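Local coordinates for protein aminoglycoside N(3)-acetyltransferase (Enterobacter cloacae, PDB 6NP4) that transfers the acetyl group of acetyl-CoA to the 3-amino group of 2-deoxystreptamine antibiotics, probably giving resistance to gentamicin, kanamycin, tobramycin and their relatives, at residues A[59-64]-A[116-121]; A[65-70]-A[185-190]; A[168-173]-A[253-258]; A[138-143]-A[202-207]. All coordinates share one frame; numbering follows the deposited sequence. Where two conformers were deposited one is given.

Interaction 1 of 4, residues A[59-64]-A[116-121]. With TOY (tobramycin), chain B.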
# COMPACT_ATOMS: atom_id res chain seq x y z
N PHE A 59 0.76 -0.13 -3.14
CA PHE A 59 -0.59 0.37 -2.86
C PHE A 59 -0.79 1.66 -3.64
O PHE A 59 -0.28 2.72 -3.26
CB PHE A 59 -0.76 0.59 -1.37
CG PHE A 59 -2.04 1.31 -1.00
CD1 PHE A 59 -3.23 1.08 -1.67
CD2 PHE A 59 -2.05 2.25 0.02
CE1 PHE A 59 -4.37 1.76 -1.32
CE2 PHE A 59 -3.18 2.91 0.37
CZ PHE A 59 -4.35 2.67 -0.28
N VAL A 60 -1.46 1.58 -4.80
CA VAL A 60 -1.57 2.71 -5.71
C VAL A 60 -2.91 3.45 -5.63
O VAL A 60 -2.96 4.64 -5.96
CB VAL A 60 -1.22 2.30 -7.15
CG1 VAL A 60 0.13 1.59 -7.20
CG2 VAL A 60 -2.30 1.42 -7.78
N SER A 61 -3.97 2.77 -5.22
CA SER A 61 -5.30 3.39 -5.13
C SER A 61 -5.69 3.97 -6.49
O SER A 61 -5.34 3.41 -7.53
CB SER A 61 -5.34 4.36 -3.95
OG SER A 61 -6.65 4.86 -3.70
N TRP A 62 -6.42 5.09 -6.46
CA TRP A 62 -7.05 5.67 -7.64
C TRP A 62 -7.16 7.17 -7.39
O TRP A 62 -7.76 7.59 -6.40
CB TRP A 62 -8.43 5.06 -7.84
CG TRP A 62 -9.23 5.56 -8.99
CD1 TRP A 62 -8.78 6.21 -10.12
CD2 TRP A 62 -10.63 5.42 -9.14
NE1 TRP A 62 -9.85 6.48 -10.95
CE2 TRP A 62 -10.99 6.00 -10.37
CE3 TRP A 62 -11.63 4.85 -8.35
CZ2 TRP A 62 -12.29 6.02 -10.83
CZ3 TRP A 62 -12.91 4.87 -8.81
CH2 TRP A 62 -13.25 5.45 -10.04
N ARG A 63 -6.65 7.97 -8.34
CA ARG A 63 -6.74 9.42 -8.28
C ARG A 63 -8.16 9.88 -8.01
O ARG A 63 -8.38 10.86 -7.30
CB ARG A 63 -6.27 10.02 -9.61
CG ARG A 63 -6.20 11.52 -9.64
CD ARG A 63 -5.93 12.04 -11.04
NE ARG A 63 -7.12 11.91 -11.87
CZ ARG A 63 -7.23 12.29 -13.15
NH1 ARG A 63 -6.18 12.80 -13.79
NH2 ARG A 63 -8.38 12.13 -13.79
N ASP A 64 -9.14 9.22 -8.63
CA ASP A 64 -10.53 9.68 -8.63
C ASP A 64 -11.43 8.76 -7.82
O ASP A 64 -12.62 8.66 -8.09
CB ASP A 64 -11.03 9.83 -10.06
CG ASP A 64 -10.21 10.81 -10.86
OD1 ASP A 64 -9.73 11.80 -10.27
OD2 ASP A 64 -10.06 10.62 -12.07
N HIS A 116 -10.00 -3.60 -6.62
CA HIS A 116 -10.65 -2.77 -5.60
C HIS A 116 -10.34 -1.32 -5.91
O HIS A 116 -9.18 -0.93 -5.86
CB HIS A 116 -10.08 -3.14 -4.23
CG HIS A 116 -10.86 -2.59 -3.09
ND1 HIS A 116 -11.06 -1.23 -2.90
CD2 HIS A 116 -11.42 -3.23 -2.03
CE1 HIS A 116 -11.74 -1.07 -1.78
NE2 HIS A 116 -11.97 -2.26 -1.24
N PRO A 117 -11.32 -0.48 -6.26
CA PRO A 117 -10.93 0.85 -6.77
C PRO A 117 -10.25 1.73 -5.74
O PRO A 117 -9.37 2.51 -6.10
CB PRO A 117 -12.27 1.43 -7.24
CG PRO A 117 -13.09 0.23 -7.55
CD PRO A 117 -12.74 -0.76 -6.48
N ASP A 118 -10.65 1.65 -4.48
CA ASP A 118 -10.07 2.52 -3.47
C ASP A 118 -8.76 1.96 -2.91
O ASP A 118 -7.84 2.71 -2.62
CB ASP A 118 -11.08 2.78 -2.35
CG ASP A 118 -10.63 3.88 -1.42
OD1 ASP A 118 -10.61 5.06 -1.84
OD2 ASP A 118 -10.27 3.57 -0.27
N ALA A 119 -8.70 0.64 -2.75
CA ALA A 119 -7.54 -0.03 -2.17
C ALA A 119 -6.60 -0.59 -3.24
O ALA A 119 -5.74 -1.42 -2.93
CB ALA A 119 -8.01 -1.14 -1.24
N SER A 120 -6.72 -0.13 -4.48
CA SER A 120 -6.06 -0.82 -5.59
C SER A 120 -4.56 -1.01 -5.36
O SER A 120 -3.85 -0.10 -4.95
CB SER A 120 -6.30 -0.04 -6.88
OG SER A 120 -5.88 -0.77 -8.03
N MET A 121 -4.10 -2.21 -5.71
CA MET A 121 -2.70 -2.62 -5.60
C MET A 121 -2.16 -3.01 -6.96
O MET A 121 -2.82 -3.72 -7.73
CB MET A 121 -2.62 -3.86 -4.70
CG MET A 121 -3.21 -3.69 -3.31
SD MET A 121 -2.07 -2.84 -2.20
CE MET A 121 -3.16 -2.42 -0.85
C11 TOY B . -3.47 8.88 5.70
O11 TOY B . -3.35 7.51 5.46
C21 TOY B . -2.05 9.48 5.74
N21 TOY B . -1.35 9.13 4.47
C31 TOY B . -1.27 8.99 6.87
C41 TOY B . -1.99 9.20 8.15
O41 TOY B . -1.33 8.48 9.21
C51 TOY B . -3.41 8.66 8.11
O51 TOY B . -4.15 9.19 6.95
C61 TOY B . -4.14 9.07 9.35
N61 TOY B . -5.47 8.48 9.37
C12 TOY B . -5.82 4.79 3.31
N12 TOY B . -6.81 3.79 2.91
C22 TOY B . -5.01 4.26 4.50
C32 TOY B . -3.95 5.30 4.92
N32 TOY B . -3.23 4.83 6.09
C42 TOY B . -4.51 6.70 5.24
C52 TOY B . -5.44 7.17 4.11
O52 TOY B . -6.14 8.32 4.52
C62 TOY B . -6.47 6.11 3.70
O62 TOY B . -7.20 6.59 2.60
C13 TOY B . -8.58 6.54 2.68
C23 TOY B . -9.09 6.38 1.25
O23 TOY B . -8.51 5.19 0.74
C33 TOY B . -8.74 7.55 0.40
N33 TOY B . -9.27 7.33 -1.00
C43 TOY B . -9.25 8.83 1.02
O43 TOY B . -8.81 9.95 0.26
C53 TOY B . -8.74 8.95 2.46
O53 TOY B . -9.16 7.77 3.21
C63 TOY B . -9.20 10.20 3.15
O63 TOY B . -10.60 10.31 3.10

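Interaction 2 of 4, residues A[65-70]-A[185-190]. With TOY (tobramycin), chain B.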
# COMPACT_ATOMS: atom_id res chain seq x y z
N SER A 65 -10.92 8.15 -6.77
CA SER A 65 -11.79 7.34 -5.94
C SER A 65 -12.86 8.21 -5.27
O SER A 65 -12.52 9.21 -4.63
CB SER A 65 -10.99 6.70 -4.84
OG SER A 65 -11.91 6.01 -4.02
N PRO A 66 -14.15 7.86 -5.39
CA PRO A 66 -15.21 8.67 -4.78
C PRO A 66 -15.46 8.32 -3.31
O PRO A 66 -16.60 8.18 -2.85
CB PRO A 66 -16.42 8.34 -5.65
CG PRO A 66 -16.20 6.93 -6.05
CD PRO A 66 -14.70 6.78 -6.22
N TYR A 67 -14.37 8.16 -2.56
CA TYR A 67 -14.45 7.75 -1.16
C TYR A 67 -15.18 8.79 -0.31
O TYR A 67 -16.21 8.50 0.30
CB TYR A 67 -13.03 7.53 -0.63
CG TYR A 67 -12.94 6.95 0.76
CD1 TYR A 67 -12.96 5.57 0.95
CD2 TYR A 67 -12.86 7.78 1.87
CE1 TYR A 67 -12.87 5.02 2.23
CE2 TYR A 67 -12.77 7.23 3.16
CZ TYR A 67 -12.78 5.85 3.31
OH TYR A 67 -12.70 5.27 4.56
N GLU A 68 -14.66 10.01 -0.28
CA GLU A 68 -15.28 11.04 0.55
C GLU A 68 -16.70 11.32 0.10
O GLU A 68 -17.58 11.62 0.93
CB GLU A 68 -14.44 12.32 0.50
CG GLU A 68 -13.07 12.22 1.18
CD GLU A 68 -11.95 11.68 0.29
OE1 GLU A 68 -12.20 11.17 -0.82
OE2 GLU A 68 -10.78 11.77 0.71
N GLN A 69 -16.95 11.25 -1.21
CA GLN A 69 -18.23 11.61 -1.79
C GLN A 69 -19.31 10.58 -1.50
O GLN A 69 -20.50 10.90 -1.61
CB GLN A 69 -18.08 11.79 -3.31
CG GLN A 69 -17.16 12.94 -3.71
CD GLN A 69 -15.68 12.54 -3.83
OE1 GLN A 69 -15.24 11.51 -3.32
NE2 GLN A 69 -14.91 13.38 -4.50
N THR A 70 -18.93 9.35 -1.14
CA THR A 70 -19.89 8.30 -0.86
C THR A 70 -19.84 7.82 0.59
O THR A 70 -20.69 7.03 0.98
CB THR A 70 -19.73 7.10 -1.80
OG1 THR A 70 -18.49 6.45 -1.52
CG2 THR A 70 -19.78 7.50 -3.28
N VAL A 185 -16.52 1.65 8.15
CA VAL A 185 -17.00 2.68 7.24
C VAL A 185 -17.82 2.01 6.16
O VAL A 185 -17.61 0.84 5.82
CB VAL A 185 -15.84 3.48 6.59
CG1 VAL A 185 -15.14 4.38 7.60
CG2 VAL A 185 -14.86 2.56 5.86
N THR A 186 -18.75 2.78 5.59
CA THR A 186 -19.52 2.37 4.42
C THR A 186 -19.23 3.35 3.29
O THR A 186 -19.21 4.57 3.49
CB THR A 186 -21.01 2.35 4.73
OG1 THR A 186 -21.27 1.35 5.72
CG2 THR A 186 -21.87 2.08 3.49
N TYR A 187 -18.97 2.82 2.10
CA TYR A 187 -18.70 3.66 0.94
C TYR A 187 -19.09 2.88 -0.31
O TYR A 187 -19.40 1.68 -0.25
CB TYR A 187 -17.25 4.17 0.91
CG TYR A 187 -16.19 3.10 0.96
CD1 TYR A 187 -15.80 2.42 -0.18
CD2 TYR A 187 -15.58 2.79 2.15
CE1 TYR A 187 -14.81 1.44 -0.13
CE2 TYR A 187 -14.58 1.81 2.21
CZ TYR A 187 -14.20 1.15 1.06
OH TYR A 187 -13.21 0.19 1.12
N SER A 188 -19.10 3.58 -1.45
CA SER A 188 -19.54 2.99 -2.70
C SER A 188 -18.51 3.27 -3.77
O SER A 188 -17.97 4.38 -3.86
CB SER A 188 -20.88 3.58 -3.16
OG SER A 188 -21.90 3.34 -2.21
N MET A 189 -18.25 2.25 -4.59
CA MET A 189 -17.30 2.37 -5.70
C MET A 189 -17.96 1.93 -7.00
O MET A 189 -18.74 0.96 -7.01
CB MET A 189 -16.06 1.50 -5.48
CG MET A 189 -15.20 1.96 -4.32
SD MET A 189 -14.30 3.45 -4.60
CE MET A 189 -14.66 4.44 -3.16
N PRO A 190 -17.63 2.58 -8.12
CA PRO A 190 -18.19 2.18 -9.41
C PRO A 190 -17.23 1.25 -10.12
O PRO A 190 -16.08 1.62 -10.40
CB PRO A 190 -18.34 3.53 -10.12
CG PRO A 190 -17.17 4.35 -9.60
CD PRO A 190 -16.86 3.83 -8.21
C11 TOY B . -3.47 8.88 5.70
O11 TOY B . -3.35 7.51 5.46
C21 TOY B . -2.05 9.48 5.74
N21 TOY B . -1.35 9.13 4.47
C31 TOY B . -1.27 8.99 6.87
C41 TOY B . -1.99 9.20 8.15
O41 TOY B . -1.33 8.48 9.21
C51 TOY B . -3.41 8.66 8.11
O51 TOY B . -4.15 9.19 6.95
C61 TOY B . -4.14 9.07 9.35
N61 TOY B . -5.47 8.48 9.37
C12 TOY B . -5.82 4.79 3.31
N12 TOY B . -6.81 3.79 2.91
C22 TOY B . -5.01 4.26 4.50
C32 TOY B . -3.95 5.30 4.92
N32 TOY B . -3.23 4.83 6.09
C42 TOY B . -4.51 6.70 5.24
C52 TOY B . -5.44 7.17 4.11
O52 TOY B . -6.14 8.32 4.52
C62 TOY B . -6.47 6.11 3.70
O62 TOY B . -7.20 6.59 2.60
C13 TOY B . -8.58 6.54 2.68
C23 TOY B . -9.09 6.38 1.25
O23 TOY B . -8.51 5.19 0.74
C33 TOY B . -8.74 7.55 0.40
N33 TOY B . -9.27 7.33 -1.00
C43 TOY B . -9.25 8.83 1.02
O43 TOY B . -8.81 9.95 0.26
C53 TOY B . -8.74 8.95 2.46
O53 TOY B . -9.16 7.77 3.21
C63 TOY B . -9.20 10.20 3.15
O63 TOY B . -10.60 10.31 3.10
O HOH W 1 -21.87 4.81 -0.00

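Interaction 3 of 4, residues A[168-173]-A[253-258]. With TOY (tobramycin), chain B.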
# COMPACT_ATOMS: atom_id res chain seq x y z
N THR A 168 1.22 0.49 4.95
CA THR A 168 -0.12 0.01 4.60
C THR A 168 -0.38 -1.39 5.14
O THR A 168 -1.51 -1.70 5.53
CB THR A 168 -0.29 0.00 3.08
OG1 THR A 168 0.13 1.25 2.55
CG2 THR A 168 -1.70 -0.27 2.66
N ALA A 169 0.64 -2.25 5.15
CA ALA A 169 0.41 -3.61 5.58
C ALA A 169 -0.13 -3.68 7.00
O ALA A 169 -0.78 -4.67 7.34
CB ALA A 169 1.69 -4.44 5.49
N LEU A 170 0.15 -2.68 7.84
CA LEU A 170 -0.37 -2.72 9.22
C LEU A 170 -1.88 -2.58 9.28
O LEU A 170 -2.46 -2.93 10.32
CB LEU A 170 0.33 -1.68 10.10
CG LEU A 170 1.65 -2.17 10.68
CD1 LEU A 170 2.45 -1.01 11.24
CD2 LEU A 170 1.41 -3.26 11.72
N HIS A 171 -2.54 -2.16 8.21
CA HIS A 171 -4.00 -2.24 8.20
C HIS A 171 -4.50 -3.68 8.26
O HIS A 171 -5.64 -3.91 8.70
CB HIS A 171 -4.60 -1.50 6.99
CG HIS A 171 -4.35 -0.03 7.02
ND1 HIS A 171 -4.74 0.77 8.07
CD2 HIS A 171 -3.77 0.80 6.13
CE1 HIS A 171 -4.40 2.02 7.83
NE2 HIS A 171 -3.80 2.07 6.66
N TYR A 172 -3.68 -4.67 7.88
CA TYR A 172 -4.05 -6.05 8.10
C TYR A 172 -4.15 -6.35 9.60
O TYR A 172 -5.06 -7.05 10.05
CB TYR A 172 -3.04 -6.99 7.42
CG TYR A 172 -3.37 -8.45 7.57
CD1 TYR A 172 -3.07 -9.14 8.73
CD2 TYR A 172 -4.02 -9.15 6.56
CE1 TYR A 172 -3.41 -10.46 8.88
CE2 TYR A 172 -4.36 -10.46 6.69
CZ TYR A 172 -4.06 -11.12 7.88
OH TYR A 172 -4.41 -12.43 8.05
N ALA A 173 -3.18 -5.87 10.38
CA ALA A 173 -3.23 -6.09 11.82
C ALA A 173 -4.51 -5.52 12.42
O ALA A 173 -5.14 -6.14 13.28
CB ALA A 173 -2.00 -5.47 12.49
N ASP A 253 6.68 -9.94 10.36
CA ASP A 253 7.08 -9.62 11.72
C ASP A 253 6.41 -8.34 12.22
O ASP A 253 5.92 -8.30 13.36
CB ASP A 253 8.60 -9.49 11.80
CG ASP A 253 9.10 -9.50 13.23
OD1 ASP A 253 8.83 -10.49 13.95
OD2 ASP A 253 9.73 -8.52 13.65
N ILE A 254 6.39 -7.27 11.42
CA ILE A 254 5.77 -6.04 11.90
C ILE A 254 4.26 -6.22 12.08
O ILE A 254 3.67 -5.68 13.01
CB ILE A 254 6.13 -4.80 11.04
CG1 ILE A 254 5.81 -3.52 11.78
CG2 ILE A 254 5.48 -4.84 9.67
CD1 ILE A 254 6.31 -2.24 11.13
N VAL A 255 3.63 -7.00 11.21
CA VAL A 255 2.19 -7.22 11.34
C VAL A 255 1.88 -8.05 12.58
O VAL A 255 0.94 -7.74 13.32
CB VAL A 255 1.60 -7.81 10.04
CG1 VAL A 255 0.19 -8.31 10.26
CG2 VAL A 255 1.66 -6.74 8.94
N SER A 256 2.66 -9.10 12.83
CA SER A 256 2.48 -9.89 14.05
C SER A 256 2.66 -9.01 15.29
O SER A 256 1.90 -9.11 16.26
CB SER A 256 3.47 -11.06 14.08
OG SER A 256 3.47 -11.71 15.34
N PHE A 257 3.67 -8.13 15.26
CA PHE A 257 3.90 -7.19 16.35
C PHE A 257 2.69 -6.28 16.52
O PHE A 257 2.27 -6.00 17.64
CB PHE A 257 5.16 -6.39 16.06
CG PHE A 257 5.47 -5.30 17.06
CD1 PHE A 257 4.92 -4.04 16.91
CD2 PHE A 257 6.33 -5.53 18.11
CE1 PHE A 257 5.20 -3.03 17.80
CE2 PHE A 257 6.61 -4.52 19.00
CZ PHE A 257 6.05 -3.27 18.85
N GLY A 258 2.13 -5.82 15.41
CA GLY A 258 0.99 -4.91 15.48
C GLY A 258 -0.27 -5.55 16.04
O GLY A 258 -1.03 -4.91 16.78
C11 TOY B . -3.47 8.88 5.70
O11 TOY B . -3.35 7.51 5.46
C21 TOY B . -2.05 9.48 5.74
N21 TOY B . -1.35 9.13 4.47
C31 TOY B . -1.27 8.99 6.87
C41 TOY B . -1.99 9.20 8.15
O41 TOY B . -1.33 8.48 9.21
C51 TOY B . -3.41 8.66 8.11
O51 TOY B . -4.15 9.19 6.95
C61 TOY B . -4.14 9.07 9.35
N61 TOY B . -5.47 8.48 9.37
C12 TOY B . -5.82 4.79 3.31
N12 TOY B . -6.81 3.79 2.91
C22 TOY B . -5.01 4.26 4.50
C32 TOY B . -3.95 5.30 4.92
N32 TOY B . -3.23 4.83 6.09
C42 TOY B . -4.51 6.70 5.24
C52 TOY B . -5.44 7.17 4.11
O52 TOY B . -6.14 8.32 4.52
C62 TOY B . -6.47 6.11 3.70
O62 TOY B . -7.20 6.59 2.60
C13 TOY B . -8.58 6.54 2.68
C23 TOY B . -9.09 6.38 1.25
O23 TOY B . -8.51 5.19 0.74
C33 TOY B . -8.74 7.55 0.40
N33 TOY B . -9.27 7.33 -1.00
C43 TOY B . -9.25 8.83 1.02
O43 TOY B . -8.81 9.95 0.26
C53 TOY B . -8.74 8.95 2.46
O53 TOY B . -9.16 7.77 3.21
C63 TOY B . -9.20 10.20 3.15
O63 TOY B . -10.60 10.31 3.10

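Interaction 4 of 4, residues A[138-143]-A[202-207]. With TOY (tobramycin), chain B.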
# COMPACT_ATOMS: atom_id res chain seq x y z
N GLY A 138 -15.04 -4.90 0.51
CA GLY A 138 -15.15 -5.46 1.84
C GLY A 138 -13.92 -6.17 2.33
O GLY A 138 -13.91 -6.60 3.48
N ALA A 139 -12.87 -6.28 1.50
CA ALA A 139 -11.59 -6.93 1.84
C ALA A 139 -10.43 -6.05 1.37
O ALA A 139 -9.56 -6.45 0.58
CB ALA A 139 -11.52 -8.33 1.23
N ALA A 140 -10.39 -4.82 1.86
CA ALA A 140 -9.42 -3.84 1.38
C ALA A 140 -7.99 -4.23 1.73
O ALA A 140 -7.15 -4.34 0.83
CB ALA A 140 -9.75 -2.44 1.89
N TYR A 141 -7.70 -4.43 3.03
CA TYR A 141 -6.34 -4.66 3.52
C TYR A 141 -6.21 -5.90 4.38
O TYR A 141 -5.11 -6.18 4.87
CB TYR A 141 -5.80 -3.44 4.29
CG TYR A 141 -6.00 -2.17 3.54
CD1 TYR A 141 -5.29 -1.87 2.38
CD2 TYR A 141 -7.01 -1.30 3.92
CE1 TYR A 141 -5.54 -0.74 1.66
CE2 TYR A 141 -7.26 -0.14 3.18
CZ TYR A 141 -6.53 0.12 2.05
OH TYR A 141 -6.80 1.25 1.28
N GLY A 142 -7.30 -6.59 4.63
CA GLY A 142 -7.33 -7.69 5.55
C GLY A 142 -7.23 -9.05 4.88
O GLY A 142 -6.70 -9.19 3.76
N PRO A 143 -7.73 -10.08 5.55
CA PRO A 143 -7.80 -11.41 4.95
C PRO A 143 -8.38 -11.35 3.54
O PRO A 143 -9.32 -10.61 3.25
CB PRO A 143 -8.71 -12.17 5.92
CG PRO A 143 -8.37 -11.52 7.27
CD PRO A 143 -8.21 -10.07 6.95
N THR A 202 -20.30 -1.11 0.14
CA THR A 202 -19.73 -2.07 1.07
C THR A 202 -19.42 -1.37 2.38
O THR A 202 -19.33 -0.15 2.46
CB THR A 202 -18.43 -2.68 0.50
OG1 THR A 202 -18.10 -3.87 1.22
CG2 THR A 202 -17.22 -1.69 0.57
N SER A 203 -19.22 -2.18 3.41
CA SER A 203 -18.56 -1.73 4.62
C SER A 203 -17.20 -2.42 4.73
O SER A 203 -16.97 -3.48 4.16
CB SER A 203 -19.40 -1.99 5.86
OG SER A 203 -19.54 -3.37 6.10
N ASP A 204 -16.32 -1.80 5.49
CA ASP A 204 -15.01 -2.36 5.77
C ASP A 204 -14.46 -1.67 7.02
O ASP A 204 -15.05 -0.71 7.52
CB ASP A 204 -14.05 -2.23 4.57
CG ASP A 204 -13.05 -3.38 4.46
OD1 ASP A 204 -12.74 -4.03 5.49
OD2 ASP A 204 -12.56 -3.59 3.33
N TRP A 205 -13.34 -2.17 7.51
CA TRP A 205 -12.68 -1.51 8.62
C TRP A 205 -12.28 -0.09 8.22
O TRP A 205 -11.85 0.17 7.10
CB TRP A 205 -11.45 -2.30 9.09
CG TRP A 205 -11.81 -3.70 9.40
CD1 TRP A 205 -11.40 -4.82 8.71
CD2 TRP A 205 -12.66 -4.18 10.45
NE1 TRP A 205 -11.94 -5.94 9.26
CE2 TRP A 205 -12.74 -5.58 10.32
CE3 TRP A 205 -13.41 -3.55 11.45
CZ2 TRP A 205 -13.51 -6.37 11.19
CZ3 TRP A 205 -14.20 -4.33 12.29
CH2 TRP A 205 -14.24 -5.72 12.16
N ASP A 206 -12.38 0.83 9.17
CA ASP A 206 -11.96 2.20 8.92
C ASP A 206 -10.44 2.23 8.78
O ASP A 206 -9.73 1.94 9.74
CB ASP A 206 -12.41 3.07 10.09
CG ASP A 206 -12.29 4.56 9.82
OD1 ASP A 206 -11.56 4.95 8.88
OD2 ASP A 206 -12.93 5.32 10.59
N SER A 207 -9.94 2.57 7.59
CA SER A 207 -8.50 2.67 7.37
C SER A 207 -7.94 4.01 7.78
O SER A 207 -6.73 4.24 7.61
CB SER A 207 -8.13 2.34 5.92
OG SER A 207 -8.58 3.35 5.05
C11 TOY B . -3.47 8.88 5.70
O11 TOY B . -3.35 7.51 5.46
C21 TOY B . -2.05 9.48 5.74
N21 TOY B . -1.35 9.13 4.47
C31 TOY B . -1.27 8.99 6.87
C41 TOY B . -1.99 9.20 8.15
O41 TOY B . -1.33 8.48 9.21
C51 TOY B . -3.41 8.66 8.11
O51 TOY B . -4.15 9.19 6.95
C61 TOY B . -4.14 9.07 9.35
N61 TOY B . -5.47 8.48 9.37
C12 TOY B . -5.82 4.79 3.31
N12 TOY B . -6.81 3.79 2.91
C22 TOY B . -5.01 4.26 4.50
C32 TOY B . -3.95 5.30 4.92
N32 TOY B . -3.23 4.83 6.09
C42 TOY B . -4.51 6.70 5.24
C52 TOY B . -5.44 7.17 4.11
O52 TOY B . -6.14 8.32 4.52
C62 TOY B . -6.47 6.11 3.70
O62 TOY B . -7.20 6.59 2.60
C13 TOY B . -8.58 6.54 2.68
C23 TOY B . -9.09 6.38 1.25
O23 TOY B . -8.51 5.19 0.74
C33 TOY B . -8.74 7.55 0.40
N33 TOY B . -9.27 7.33 -1.00
C43 TOY B . -9.25 8.83 1.02
O43 TOY B . -8.81 9.95 0.26
C53 TOY B . -8.74 8.95 2.46
O53 TOY B . -9.16 7.77 3.21
C63 TOY B . -9.20 10.20 3.15
O63 TOY B . -10.60 10.31 3.10
O HOH W 2 -13.56 -2.57 1.08
O HOH W 3 -9.31 -3.56 5.36

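Interaction 1 of 4, residues A[59-64]-A[116-121]
The carbonyl oxygen of Ser120 takes two backbone N-H groups. Val60 N lies 2.9 Å from Ser120 O with a bent N-H...O angle of 137°, while Ser61 N reaches the same Ser120 O more directly, at 164°. This fork ends the antiparallel pairing of strands 55-59 and 121-124, in which Phe59 and Met121 form a non-hydrogen-bonded pair. Where the chains part, Ser61 OG donates to Asp118 O at 2.7 Å. Its small hydroxyl, anti to the backbone N (chi1 -172°), suits a place where a loop carbonyl needs a short-armed donor. Phe59 brings CD1 to Met121 CE at 3.6 Å, a Met-aromatic contact in which the sulfur, in one of its two conformers, sits obliquely to the ring; at the ring edge, near its plane, lie Ser120 O and Asp118 O. Trp62 CE3 approaches Pro117 CB obliquely at 3.7 Å, and the buried Pro117 O has no polar partner. Ser120 OG bonds to Arg113. Asp118 binds the ligand: OD1 accepts from tobramycin N33 at 2.8 Å and OD2 from its O23 at 2.6 Å, with Ser65 also bonded to OD1. An acid suits this place because its two oxygens serve neighbouring amine and hydroxyl groups. The bonds to Ser120 O and Asp118 O hold the loop bearing this carboxylate, whose negative charge probably favours the antibiotic's amine.

Interaction 2 of 4, residues A[65-70]-A[185-190]
Tyr67 runs from the start of a short helix between tobramycin and the strand bearing Tyr187. Its CB has Met189 CE at 4.3 Å and the sugar amine N33 of the ligand nearby. CG lies anti to the backbone N (chi1 -173°), which sends the ring between the sugar and Tyr187. One ring face is covered by the sugar, whose C23 stands 3.8 Å above the plane and over its centre. On the protein side Tyr67 CE1 comes to Tyr187 CD2 at 3.5 Å, over a face of the Tyr187 ring; the two planes make 46°, so the pair is oblique. At the tip, Tyr67 OH lies 3.7 Å from Val185 CG2, the two side chains crossing at about a right angle. A tyrosine thus offers a broad surface for a saccharide and still reaches the strand. Thr70 supplies the polar tie: Ser188 N gives a nearly straight hydrogen bond, 171°, to Thr70 OG1 at 2.9 Å. A water joins Thr70 O to Ser188 OG, whose other partner is Thr201. Pro66 CG packs against Pro190 CD at 3.8 Å, and Pro66 also touches Met189 SD, flexible enough to bend against it. Glu68 points to the antibiotic instead, OE2 accepting from O43 at 2.7 Å and from O63 at 2.8 Å. Helix 67-70 packs against strand 184-193, with helix 78-83 touching Thr70 and strand 196-205 pairing along the strand.

Interaction 3 of 4, residues A[168-173]-A[253-258]
Two helices, 170-176 and 251-265, meet here through small and branched apolar side chains and one aromatic ring, with no hydrogen bond between them, in the buried body of the enzyme. Val255 is the centre of the joint. Its two methyls divide the work: CG1, anti to the backbone N (chi1 168°), approaches Tyr172 CD1 at 3.7 Å, and CG2 reaches Ala169 O at 3.6 Å. The valine and tyrosine side chains cross at about a right angle. Leu170 fills the neighbouring place, with CD2 lying 3.6 Å from Ile254 O and CD1 meeting Ile254 CD1 at 4.1 Å. Close approach depends on small residues: Ala173 CB sits 3.8 Å from Val255 O, and its CA is 5.6 Å from that of Val255. Gly258, which has no side chain, lets Leu170 CD2 come within 4.1 Å of its CA. Helix 146-152 touches both Tyr172 and Val255, while Ile226 of helix 222-233 touches Leu170. His171 leaves the interface, and its NE2 accepts from tobramycin N32, in the plane of the ring, at 2.9 Å; N32 is the 3-amino nitrogen that the reaction acetylates. Glu174 bonds the other ring nitrogen, ND1, which probably limits the rotation of the ring. The division is plain: one side of the helix is apolar and packed against helix 251-265, the other presents a histidine to the substrate.

Interaction 4 of 4, residues A[138-143]-A[202-207]
Loop 138-141 runs nearly alongside 202-207, and the backbones come closest where Gly138 faces Asp204, CA to CA 5.0 Å. Gly138 has a positive phi (91°), a conformation that suits glycine, and its CA-H points to Ser203 O at 3.6 Å. Asp204 carries the contact. Ala140 N donates to Asp204 OD2 at 2.9 Å, through the syn lone pair and at 155°. A water that accepts from Gly138 N donates a second hydrogen bond to Asp204 OD2, while OD1 takes Trp205 N from its own strand at 2.8 Å. An aspartate suits this place because its short carboxylate can serve loop and strand together; the small Ala140 lets OD2 come close to its CB. Ser207 CB lies 3.8 Å from Tyr141 CE2, and both hydroxyls turn to the antibiotic. Ser207 OG lies between its backbone N and carbonyl carbon (chi1 70°), which turns it to N12. Tobramycin N12 donates to Ser207 OG at 2.8 Å and to Tyr141 OH at 3.0 Å, so one amine of the deoxystreptamine ring is shared between the two segments. The Tyr141 side chain is also near His171, whose ring meets it obliquely, and Phe59 meets it edge-to-face. Strand 196-205 pairs antiparallel with strand 184-193 at Thr202 and Asp204, whereas the loop leads on into helix 146-152, with Pro143 against helix 170-176.

Overall arrangement
All four contacts lie round one tobramycin, yet they differ in burial and in chemistry. Interactions 1, 2 and 3 are buried; interaction 4 is partly exposed and the one with two bridging waters. Interaction 1 extends the pairing of neighbouring strands 55-59 and 121-124 of the large mixed sheet with mainly backbone bonds, and it adjoins interaction 2, with Pro117 packing on Met189. Interactions 2 and 4 share the small two-stranded sheet, since 185-190 and 202-207 are paired strands; one adds aromatic and sulfur packing, the other a carboxylate gripping a loop. Interaction 3, helix packing without a hydrogen bond across it, touches interaction 4 through His171 and Tyr141 but does not touch interaction 2, whose nearest atoms are about 9 Å away.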